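Hypothetical protein (PDB 4M8R) is of unknown function but joins an Ig-like N-terminal domain to a WD40-like domain related to beta-propellers. Local coordinates at residues A[165-177]-A[188-200]. Residues are numbered along the deposited sequence; the frame is centred on the assembly and turned at random.
Sequences CGLAEENGVQQPF and ALSFYDYNTLALV
Pro-176 lies between Leu-189 and Leu-199, and shows how one proline can seat a hairpin strand on the connection that follows the neighbouring edge strand. Its CG stands 4.0 Å from Leu-189 CB, its CB is next to Leu-199 CD2, and Ser-190 OG, itself bonded to Gln-211, lies beside CG and CD. The carbonyl is held as well: Leu-189 N reaches Pro-176 O at 3.1 Å, and a water links that oxygen to Ser-190 N. Leu-199 and Leu-167 run alongside each other head to tail, CD2 to CD2 at 3.7 Å, while Leu-199 CD1 rests on the CA of Gly-166. Thr-196 CG2, anti to the backbone N, meets Leu-167 CD2, and its OG1 donates to Gln-174 O at 2.9 Å. Next to it, Asn-195 OD1 accepts from Gln-174 N in the carbonyl plane. Toward the hairpin tip, Asp-193 OD1 takes two amides: Gln-175 NE2 on the anti lone pair at 2.8 Å, and Asn-171 ND2 from above the carboxylate plane at 3.0 Å. With its chain stretched out at chi2 (-159°), Gln-175 also gives NE2 to Glu-170 O, so that one amide bridges the connection and the type I' turn. An alanine at Gln-175 would remove this amide, probably leaving Asp-193 with Asn-171 alone from the hairpin and the connection less firmly tied to the turn. The path runs from edge strand 186-188, antiparallel to 173-180, across to strand 196-201 of the next sheet, an arrangement consistent with the blade-to-blade passage of a beta-propeller.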
ATOM      1  N   CYS A 165     -10.909  -0.392 -25.050  1.00 38.77           N
ATOM      2  CA  CYS A 165     -12.243   0.165 -24.923  1.00 39.69           C
ATOM      3  C   CYS A 165     -12.446   1.208 -26.017  1.00 40.33           C
ATOM      4  O   CYS A 165     -11.500   1.869 -26.433  1.00 40.54           O
ATOM      5  CB  CYS A 165     -12.429   0.801 -23.544  1.00 39.32           C
ATOM      6  SG  CYS A 165     -12.285  -0.369 -22.167  1.00 39.21           S
ATOM      7  N   GLY A 166     -13.682   1.346 -26.476  1.00 41.52           N
ATOM      8  CA  GLY A 166     -14.024   2.349 -27.485  1.00 43.47           C
ATOM      9  C   GLY A 166     -15.520   2.384 -27.732  1.00 44.92           C
ATOM     10  O   GLY A 166     -16.271   1.631 -27.115  1.00 45.98           O
ATOM     11  N   LEU A 167     -15.952   3.255 -28.637  1.00 46.86           N
ATOM     12  CA  LEU A 167     -17.368   3.407 -28.953  1.00 48.75           C
ATOM     13  C   LEU A 167     -17.703   2.778 -30.296  1.00 51.66           C
ATOM     14  O   LEU A 167     -16.910   2.852 -31.236  1.00 52.95           O
ATOM     15  CB  LEU A 167     -17.743   4.885 -28.988  1.00 49.42           C
ATOM     16  CG  LEU A 167     -17.467   5.671 -27.709  1.00 48.36           C
ATOM     17  CD1 LEU A 167     -17.801   7.139 -27.920  1.00 49.88           C
ATOM     18  CD2 LEU A 167     -18.254   5.097 -26.542  1.00 47.19           C
ATOM     19  N   ALA A 168     -18.885   2.171 -30.377  1.00 53.78           N
ATOM     20  CA  ALA A 168     -19.385   1.589 -31.617  1.00 57.25           C
ATOM     21  C   ALA A 168     -20.909   1.613 -31.648  1.00 62.13           C
ATOM     22  O   ALA A 168     -21.564   1.660 -30.605  1.00 60.65           O
ATOM     23  CB  ALA A 168     -18.881   0.168 -31.776  1.00 56.79           C
ATOM     24  N   GLU A 169     -21.465   1.594 -32.856  1.00 69.28           N
ATOM     25  CA  GLU A 169     -22.910   1.627 -33.045  1.00 72.09           C
ATOM     26  C   GLU A 169     -23.515   0.302 -32.610  1.00 71.81           C
ATOM     27  O   GLU A 169     -23.032  -0.760 -32.994  1.00 72.24           O
ATOM     28  CB  GLU A 169     -23.251   1.884 -34.513  1.00 77.86           C
ATOM     29  CG  GLU A 169     -24.726   2.153 -34.780  1.00 82.39           C
ATOM     30  CD  GLU A 169     -25.104   3.615 -34.619  1.00 85.05           C
ATOM     31  OE1 GLU A 169     -24.488   4.318 -33.787  1.00 82.05           O
ATOM     32  OE2 GLU A 169     -26.021   4.065 -35.334  1.00 88.94           O
ATOM     33  N   GLU A 170     -24.567   0.376 -31.803  1.00 74.08           N
ATOM     34  CA  GLU A 170     -25.299  -0.808 -31.366  1.00 76.81           C
ATOM     35  C   GLU A 170     -26.720  -0.397 -31.011  1.00 77.28           C
ATOM     36  O   GLU A 170     -26.917   0.509 -30.197  1.00 77.18           O
ATOM     37  CB  GLU A 170     -24.614  -1.453 -30.158  1.00 79.10           C
ATOM     38  CG  GLU A 170     -25.175  -2.815 -29.747  1.00 82.98           C
ATOM     39  CD  GLU A 170     -24.628  -3.974 -30.569  1.00 87.57           C
ATOM     40  OE1 GLU A 170     -24.348  -3.789 -31.774  1.00 92.66           O
ATOM     41  OE2 GLU A 170     -24.483  -5.079 -30.005  1.00 90.50           O
ATOM     42  N   ASN A 171     -27.697  -1.055 -31.632  1.00 77.00           N
ATOM     43  CA  ASN A 171     -29.109  -0.722 -31.448  1.00 78.37           C
ATOM     44  C   ASN A 171     -29.390   0.759 -31.704  1.00 75.93           C
ATOM     45  O   ASN A 171     -30.142   1.396 -30.970  1.00 76.24           O
ATOM     46  CB  ASN A 171     -29.589  -1.134 -30.048  1.00 79.17           C
ATOM     47  CG  ASN A 171     -29.419  -2.623 -29.786  1.00 79.74           C
ATOM     48  OD1 ASN A 171     -29.556  -3.443 -30.693  1.00 83.62           O
ATOM     49  ND2 ASN A 171     -29.133  -2.978 -28.538  1.00 76.76           N
ATOM     50  N   GLY A 172     -28.757   1.304 -32.741  1.00 74.10           N
ATOM     51  CA  GLY A 172     -29.031   2.664 -33.193  1.00 73.40           C
ATOM     52  C   GLY A 172     -28.356   3.788 -32.429  1.00 71.02           C
ATOM     53  O   GLY A 172     -28.606   4.959 -32.721  1.00 70.44           O
ATOM     54  N   VAL A 173     -27.512   3.453 -31.449  1.00 67.33           N
ATOM     55  CA  VAL A 173     -26.784   4.468 -30.679  1.00 65.08           C
ATOM     56  C   VAL A 173     -25.335   4.082 -30.425  1.00 61.17           C
ATOM     57  O   VAL A 173     -24.948   2.927 -30.588  1.00 59.11           O
ATOM     58  CB  VAL A 173     -27.457   4.771 -29.319  1.00 64.65           C
ATOM     59  CG1 VAL A 173     -28.833   5.392 -29.521  1.00 68.10           C
ATOM     60  CG2 VAL A 173     -27.547   3.518 -28.455  1.00 62.87           C
ATOM     61  N   GLN A 174     -24.545   5.072 -30.020  1.00 61.43           N
ATOM     62  CA  GLN A 174     -23.147   4.870 -29.659  1.00 59.35           C
ATOM     63  C   GLN A 174     -23.060   4.280 -28.254  1.00 57.01           C
ATOM     64  O   GLN A 174     -23.656   4.814 -27.312  1.00 55.91           O
ATOM     65  CB  GLN A 174     -22.377   6.200 -29.731  1.00 60.25           C
ATOM     66  CG  GLN A 174     -22.126   6.698 -31.147  1.00 62.81           C
ATOM     67  CD  GLN A 174     -21.125   5.830 -31.903  1.00 63.13           C
ATOM     68  OE1 GLN A 174     -19.964   5.719 -31.511  1.00 60.42           O
ATOM     69  NE2 GLN A 174     -21.566   5.224 -32.997  1.00 66.71           N
ATOM     70  N   GLN A 175     -22.316   3.182 -28.127  1.00 55.87           N
ATOM     71  CA  GLN A 175     -22.162   2.475 -26.858  1.00 53.45           C
ATOM     72  C   GLN A 175     -20.728   2.008 -26.653  1.00 50.08           C
ATOM     73  O   GLN A 175     -20.009   1.751 -27.618  1.00 49.19           O
ATOM     74  CB  GLN A 175     -23.072   1.254 -26.821  1.00 56.68           C
ATOM     75  CG  GLN A 175     -24.545   1.575 -26.969  1.00 62.85           C
ATOM     76  CD  GLN A 175     -25.425   0.462 -26.428  1.00 65.36           C
ATOM     77  OE1 GLN A 175     -25.308   0.084 -25.261  1.00 63.84           O
ATOM     78  NE2 GLN A 175     -26.324  -0.052 -27.264  1.00 68.29           N
ATOM     79  N   PRO A 176     -20.305   1.884 -25.385  1.00 47.34           N
ATOM     80  CA  PRO A 176     -18.954   1.430 -25.096  1.00 45.12           C
ATOM     81  C   PRO A 176     -18.800  -0.087 -25.173  1.00 43.07           C
ATOM     82  O   PRO A 176     -19.662  -0.825 -24.681  1.00 40.79           O
ATOM     83  CB  PRO A 176     -18.721   1.918 -23.668  1.00 44.36           C
ATOM     84  CG  PRO A 176     -20.074   1.953 -23.066  1.00 45.27           C
ATOM     85  CD  PRO A 176     -21.005   2.337 -24.172  1.00 47.23           C
ATOM     86  N   PHE A 177     -17.695  -0.522 -25.779  1.00 42.74           N
ATOM     87  CA  PHE A 177     -17.324  -1.932 -25.861  1.00 43.09           C
ATOM     88  C   PHE A 177     -15.880  -2.152 -25.446  1.00 40.84           C
ATOM     89  O   PHE A 177     -15.050  -1.260 -25.577  1.00 41.60           O
ATOM     90  CB  PHE A 177     -17.488  -2.429 -27.288  1.00 46.10           C
ATOM     91  CG  PHE A 177     -18.910  -2.538 -27.718  1.00 49.52           C
ATOM     92  CD1 PHE A 177     -19.613  -3.714 -27.519  1.00 51.32           C
ATOM     93  CD2 PHE A 177     -19.548  -1.462 -28.309  1.00 50.84           C
ATOM     94  CE1 PHE A 177     -20.931  -3.820 -27.911  1.00 53.62           C
ATOM     95  CE2 PHE A 177     -20.864  -1.560 -28.697  1.00 53.45           C
ATOM     96  CZ  PHE A 177     -21.557  -2.740 -28.501  1.00 54.60           C
ATOM     97  N   ALA A 188     -19.941  -5.830 -24.218  1.00 44.15           N
ATOM     98  CA  ALA A 188     -20.638  -4.575 -23.954  1.00 43.78           C
ATOM     99  C   ALA A 188     -20.315  -4.100 -22.545  1.00 40.75           C
ATOM    100  O   ALA A 188     -20.231  -4.912 -21.622  1.00 39.35           O
ATOM    101  CB  ALA A 188     -22.136  -4.749 -24.115  1.00 46.49           C
ATOM    102  N   LEU A 189     -20.122  -2.792 -22.387  1.00 39.85           N
ATOM    103  CA  LEU A 189     -19.774  -2.215 -21.091  1.00 39.11           C
ATOM    104  C   LEU A 189     -20.942  -1.527 -20.387  1.00 39.62           C
ATOM    105  O   LEU A 189     -20.901  -1.343 -19.174  1.00 38.44           O
ATOM    106  CB  LEU A 189     -18.602  -1.242 -21.241  1.00 38.98           C
ATOM    107  CG  LEU A 189     -17.270  -1.891 -21.630  1.00 39.10           C
ATOM    108  CD1 LEU A 189     -16.198  -0.832 -21.828  1.00 40.27           C
ATOM    109  CD2 LEU A 189     -16.818  -2.906 -20.593  1.00 37.34           C
ATOM    110  N   SER A 190     -21.973  -1.144 -21.135  1.00 42.34           N
ATOM    111  CA  SER A 190     -23.146  -0.499 -20.544  1.00 44.53           C
ATOM    112  C   SER A 190     -24.316  -1.469 -20.484  1.00 45.88           C
ATOM    113  O   SER A 190     -24.524  -2.269 -21.394  1.00 46.20           O
ATOM    114  CB  SER A 190     -23.540   0.747 -21.330  1.00 46.23           C
ATOM    115  OG  SER A 190     -22.620   1.801 -21.101  1.00 46.61           O
ATOM    116  N   PHE A 191     -25.069  -1.399 -19.395  1.00 47.62           N
ATOM    117  CA  PHE A 191     -26.239  -2.243 -19.235  1.00 50.73           C
ATOM    118  C   PHE A 191     -27.371  -1.763 -20.138  1.00 53.62           C
ATOM    119  O   PHE A 191     -27.954  -2.558 -20.866  1.00 56.49           O
ATOM    120  CB  PHE A 191     -26.701  -2.283 -17.778  1.00 49.56           C
ATOM    121  CG  PHE A 191     -27.751  -3.315 -17.522  1.00 49.98           C
ATOM    122  CD1 PHE A 191     -27.406  -4.652 -17.419  1.00 49.09           C
ATOM    123  CD2 PHE A 191     -29.091  -2.958 -17.425  1.00 52.88           C
ATOM    124  CE1 PHE A 191     -28.377  -5.612 -17.202  1.00 51.31           C
ATOM    125  CE2 PHE A 191     -30.066  -3.911 -17.209  1.00 52.80           C
ATOM    126  CZ  PHE A 191     -29.710  -5.240 -17.096  1.00 51.88           C
ATOM    127  N   TYR A 192     -27.675  -0.472 -20.088  1.00 55.46           N
ATOM    128  CA  TYR A 192     -28.747   0.084 -20.911  1.00 58.73           C
ATOM    129  C   TYR A 192     -28.215   0.588 -22.249  1.00 57.84           C
ATOM    130  O   TYR A 192     -27.027   0.860 -22.402  1.00 55.91           O
ATOM    131  CB  TYR A 192     -29.476   1.215 -20.177  1.00 61.40           C
ATOM    132  CG  TYR A 192     -30.296   0.766 -18.985  1.00 64.06           C
ATOM    133  CD1 TYR A 192     -31.356  -0.129 -19.134  1.00 65.31           C
ATOM    134  CD2 TYR A 192     -30.027   1.254 -17.709  1.00 64.45           C
ATOM    135  CE1 TYR A 192     -32.111  -0.534 -18.043  1.00 66.16           C
ATOM    136  CE2 TYR A 192     -30.776   0.855 -16.615  1.00 65.13           C
ATOM    137  CZ  TYR A 192     -31.814  -0.037 -16.784  1.00 65.83           C
ATOM    138  OH  TYR A 192     -32.544  -0.423 -15.686  1.00 65.84           O
ATOM    139  N   ASP A 193     -29.122   0.717 -23.210  1.00 60.90           N
ATOM    140  CA  ASP A 193     -28.795   1.184 -24.554  1.00 61.21           C
ATOM    141  C   ASP A 193     -28.941   2.702 -24.632  1.00 60.59           C
ATOM    142  O   ASP A 193     -29.813   3.210 -25.325  1.00 62.93           O
ATOM    143  CB  ASP A 193     -29.702   0.497 -25.583  1.00 63.38           C
ATOM    144  CG  ASP A 193     -29.503  -1.008 -25.623  1.00 62.98           C
ATOM    145  OD1 ASP A 193     -28.402  -1.455 -26.002  1.00 60.83           O
ATOM    146  OD2 ASP A 193     -30.451  -1.742 -25.276  1.00 65.44           O
ATOM    147  N   TYR A 194     -28.088   3.415 -23.904  1.00 59.16           N
ATOM    148  CA  TYR A 194     -28.109   4.874 -23.899  1.00 61.85           C
ATOM    149  C   TYR A 194     -26.996   5.389 -24.798  1.00 59.89           C
ATOM    150  O   TYR A 194     -25.885   4.866 -24.781  1.00 59.53           O
ATOM    151  CB  TYR A 194     -27.940   5.423 -22.474  1.00 63.45           C
ATOM    152  CG  TYR A 194     -29.055   5.067 -21.491  1.00 67.36           C
ATOM    153  CD1 TYR A 194     -30.364   4.834 -21.924  1.00 71.39           C
ATOM    154  CD2 TYR A 194     -28.807   5.003 -20.116  1.00 67.22           C
ATOM    155  CE1 TYR A 194     -31.376   4.525 -21.026  1.00 73.21           C
ATOM    156  CE2 TYR A 194     -29.819   4.701 -19.210  1.00 67.69           C
ATOM    157  CZ  TYR A 194     -31.103   4.461 -19.671  1.00 71.30           C
ATOM    158  OH  TYR A 194     -32.124   4.153 -18.795  1.00 70.04           O
ATOM    159  N   ASN A 195     -27.296   6.415 -25.584  1.00 61.24           N
ATOM    160  CA  ASN A 195     -26.312   6.991 -26.489  1.00 60.32           C
ATOM    161  C   ASN A 195     -25.163   7.614 -25.712  1.00 57.83           C
ATOM    162  O   ASN A 195     -25.374   8.276 -24.697  1.00 57.90           O
ATOM    163  CB  ASN A 195     -26.959   8.044 -27.392  1.00 63.39           C
ATOM    164  CG  ASN A 195     -26.024   8.536 -28.483  1.00 63.07           C
ATOM    165  OD1 ASN A 195     -25.458   7.741 -29.234  1.00 62.40           O
ATOM    166  ND2 ASN A 195     -25.846   9.848 -28.564  1.00 63.87           N
ATOM    167  N   THR A 196     -23.950   7.398 -26.205  1.00 55.96           N
ATOM    168  CA  THR A 196     -22.742   7.837 -25.530  1.00 53.32           C
ATOM    169  C   THR A 196     -22.055   8.958 -26.313  1.00 54.27           C
ATOM    170  O   THR A 196     -21.588   8.743 -27.431  1.00 54.44           O
ATOM    171  CB  THR A 196     -21.779   6.651 -25.373  1.00 50.87           C
ATOM    172  OG1 THR A 196     -22.488   5.538 -24.811  1.00 49.33           O
ATOM    173  CG2 THR A 196     -20.602   7.016 -24.476  1.00 49.43           C
ATOM    174  N   LEU A 197     -21.992  10.143 -25.713  1.00 54.70           N
ATOM    175  CA  LEU A 197     -21.269  11.272 -26.290  1.00 56.31           C
ATOM    176  C   LEU A 197     -19.783  11.002 -26.440  1.00 54.92           C
ATOM    177  O   LEU A 197     -19.190  11.361 -27.454  1.00 57.29           O
ATOM    178  CB  LEU A 197     -21.404  12.515 -25.407  1.00 58.00           C
ATOM    179  CG  LEU A 197     -22.663  13.359 -25.482  1.00 62.08           C
ATOM    180  CD1 LEU A 197     -22.450  14.616 -24.648  1.00 63.56           C
ATOM    181  CD2 LEU A 197     -23.002  13.727 -26.918  1.00 64.89           C
ATOM    182  N   ALA A 198     -19.177  10.409 -25.412  1.00 51.94           N
ATOM    183  CA  ALA A 198     -17.726  10.264 -25.358  1.00 50.59           C
ATOM    184  C   ALA A 198     -17.283   9.371 -24.218  1.00 48.25           C
ATOM    185  O   ALA A 198     -17.952   9.285 -23.196  1.00 48.46           O
ATOM    186  CB  ALA A 198     -17.074  11.631 -25.197  1.00 51.97           C
ATOM    187  N   LEU A 199     -16.154   8.698 -24.411  1.00 47.27           N
ATOM    188  CA  LEU A 199     -15.441   8.086 -23.307  1.00 45.07           C
ATOM    189  C   LEU A 199     -14.572   9.165 -22.688  1.00 45.88           C
ATOM    190  O   LEU A 199     -14.175  10.118 -23.362  1.00 48.40           O
ATOM    191  CB  LEU A 199     -14.557   6.947 -23.792  1.00 44.31           C
ATOM    192  CG  LEU A 199     -15.270   5.730 -24.368  1.00 45.25           C
ATOM    193  CD1 LEU A 199     -14.241   4.673 -24.737  1.00 43.92           C
ATOM    194  CD2 LEU A 199     -16.281   5.171 -23.378  1.00 44.67           C
ATOM    195  N   VAL A 200     -14.272   9.011 -21.407  1.00 44.34           N
ATOM    196  CA  VAL A 200     -13.441   9.971 -20.699  1.00 44.54           C
ATOM    197  C   VAL A 200     -12.340   9.225 -19.955  1.00 42.88           C
ATOM    198  O   VAL A 200     -12.617   8.351 -19.132  1.00 42.67           O
ATOM    199  CB  VAL A 200     -14.265  10.812 -19.715  1.00 45.55           C
ATOM    200  CG1 VAL A 200     -13.411  11.922 -19.118  1.00 47.64           C
ATOM    201  CG2 VAL A 200     -15.480  11.413 -20.415  1.00 47.43           C
TER
HETATM  202  O   HOH W   1     -22.383  -1.271 -23.910  1.00 40.34           O